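Local coordinates for calcium uptake protein 3, mitochondrial (Homo sapiens, PDB 6AGI) that senses calcium through its EF-hands and, disulfide-linked to MICU1, regulates the mitochondrial calcium uniporter in the central nervous system and skeletal muscle, at residues L10-T13 with S14-R18. Residues are numbered along the deposited sequence; the frame is centred on the assembly and turned at random.
Sequences LYAT and SRERR
Ala12 turns its methyl toward the first turn of helix 14-22, where CB lies 3.8 Å from CB of Glu16 and within 4.0 Å of CG of Arg17. Its carbonyl O takes a weak but straight hydrogen bond from NE of Arg17 (3.4 Å, 171° at the hydrogen), with the oxygen at the guanidinium's edge, close to its plane. A bend at chi3 (-91°) in Arg17 helps bring NE to this oxygen, and CA of Ser14 lies over one face of the guanidinium.

Thr13, the N-cap residue, holds the firmer bonds. Its backbone N donates to OE2 of Glu16 at 2.6 Å, approaching from above the carboxylate plane. CG of Glu16 lies beside its own backbone N and the chain beyond is extended, which carries the carboxylate back past the helix start to this amide. The Thr13 hydroxyl makes no capping bond: OG1 sits 3.6 Å from OE2 of Glu16, while CG2 borders the first helical amides, 3.5 Å from N of Arg15. The Thr13 carbonyl O receives N of Arg17 (2.7 Å), closing the first i-to-i+4 turn. The carboxylate of Glu16, a buried residue, probably also interacts favourably with the positive end of the helix dipole.

Glu16 packs on Tyr90 and Leu157, and Ala12 on Leu153, so helices 90-101 and 147-158 flank this turn. Arg15 reaches Phe318 O of the second subunit through a weak hydrogen bond. Away from the calcium sites, the loop after helix 6-9 thus enters helix 14-22 through one half of a capping box, the N3 glutamate side chain binding the N-cap amide.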
loop_
_atom_site.group_PDB
_atom_site.type_symbol
_atom_site.label_atom_id
_atom_site.label_comp_id
_atom_site.label_asym_id
_atom_site.label_seq_id
_atom_site.Cartn_x
_atom_site.Cartn_y
_atom_site.Cartn_z
ATOM N N LEU B 10 28.103 15.915 -6.044
ATOM C CA LEU B 10 28.497 15.550 -4.692
ATOM C C LEU B 10 27.591 16.186 -3.657
ATOM O O LEU B 10 27.464 15.663 -2.546
ATOM C CB LEU B 10 29.952 15.958 -4.439
ATOM C CG LEU B 10 31.023 15.261 -5.280
ATOM C CD1 LEU B 10 32.343 15.993 -5.100
ATOM C CD2 LEU B 10 31.158 13.771 -4.918
ATOM N N TYR B 11 26.943 17.286 -4.011
ATOM C CA TYR B 11 26.002 17.951 -3.132
ATOM C C TYR B 11 24.551 17.500 -3.341
ATOM O O TYR B 11 23.669 17.984 -2.631
ATOM C CB TYR B 11 26.157 19.466 -3.312
ATOM C CG TYR B 11 27.581 19.918 -3.044
ATOM C CD1 TYR B 11 28.006 20.229 -1.754
ATOM C CD2 TYR B 11 28.510 20.003 -4.075
ATOM C CE1 TYR B 11 29.302 20.618 -1.504
ATOM C CE2 TYR B 11 29.815 20.401 -3.829
ATOM C CZ TYR B 11 30.206 20.702 -2.544
ATOM O OH TYR B 11 31.510 21.095 -2.295
ATOM N N ALA B 12 24.289 16.526 -4.215
ATOM C CA ALA B 12 22.942 16.231 -4.697
ATOM C C ALA B 12 22.474 14.822 -4.340
ATOM O O ALA B 12 23.274 13.890 -4.239
ATOM C CB ALA B 12 22.871 16.385 -6.231
ATOM N N THR B 13 21.159 14.680 -4.181
ATOM C CA THR B 13 20.461 13.400 -4.086
ATOM C C THR B 13 20.496 12.661 -5.416
ATOM O O THR B 13 20.776 13.253 -6.473
ATOM C CB THR B 13 19.019 13.633 -3.627
ATOM O OG1 THR B 13 19.041 14.147 -2.296
ATOM C CG2 THR B 13 18.170 12.385 -3.657
ATOM N N SER B 14 20.270 11.338 -5.337
ATOM C CA SER B 14 20.049 10.493 -6.515
ATOM C C SER B 14 19.105 11.146 -7.520
ATOM O O SER B 14 19.447 11.325 -8.691
ATOM C CB SER B 14 19.485 9.142 -6.076
ATOM O OG SER B 14 20.442 8.389 -5.320
ATOM N N ARG B 15 17.899 11.508 -7.074
ATOM C CA ARG B 15 16.924 12.085 -8.003
ATOM C C ARG B 15 17.454 13.370 -8.618
ATOM O O ARG B 15 17.266 13.616 -9.811
ATOM C CB ARG B 15 15.587 12.361 -7.306
ATOM C CG ARG B 15 14.888 11.124 -6.870
ATOM C CD ARG B 15 13.861 10.644 -7.887
ATOM N NE ARG B 15 13.477 9.241 -7.711
ATOM C CZ ARG B 15 13.062 8.693 -6.563
ATOM N NH1 ARG B 15 12.981 9.415 -5.438
ATOM N NH2 ARG B 15 12.732 7.397 -6.534
ATOM N N GLU B 16 18.132 14.195 -7.816
ATOM C CA GLU B 16 18.684 15.430 -8.356
ATOM C C GLU B 16 19.813 15.149 -9.343
ATOM O O GLU B 16 19.878 15.783 -10.408
ATOM C CB GLU B 16 19.157 16.327 -7.208
ATOM C CG GLU B 16 18.133 16.387 -6.079
ATOM C CD GLU B 16 18.633 17.016 -4.784
ATOM O OE1 GLU B 16 17.768 17.625 -4.112
ATOM O OE2 GLU B 16 19.828 16.937 -4.433
ATOM N N ARG B 17 20.669 14.158 -9.053
ATOM C CA ARG B 17 21.706 13.788 -10.009
ATOM C C ARG B 17 21.114 13.310 -11.331
ATOM O O ARG B 17 21.625 13.651 -12.408
ATOM C CB ARG B 17 22.610 12.688 -9.447
ATOM C CG ARG B 17 23.750 13.186 -8.549
ATOM C CD ARG B 17 24.538 12.073 -7.873
ATOM N NE ARG B 17 24.112 11.606 -6.557
ATOM C CZ ARG B 17 23.897 10.330 -6.246
ATOM N NH1 ARG B 17 24.043 9.395 -7.175
ATOM N NH2 ARG B 17 23.556 9.996 -5.004
ATOM N N ARG B 18 20.020 12.524 -11.269
ATOM C CA ARG B 18 19.419 11.989 -12.488
ATOM C C ARG B 18 18.695 13.072 -13.275
ATOM O O ARG B 18 18.776 13.110 -14.515
ATOM C CB ARG B 18 18.460 10.860 -12.152
ATOM C CG ARG B 18 17.857 10.194 -13.388
ATOM C CD ARG B 18 17.482 8.724 -13.145
ATOM N NE ARG B 18 16.772 8.126 -14.272
ATOM C CZ ARG B 18 17.351 7.283 -15.132
ATOM N NH1 ARG B 18 18.633 6.976 -14.968
ATOM N NH2 ARG B 18 16.672 6.766 -16.164
#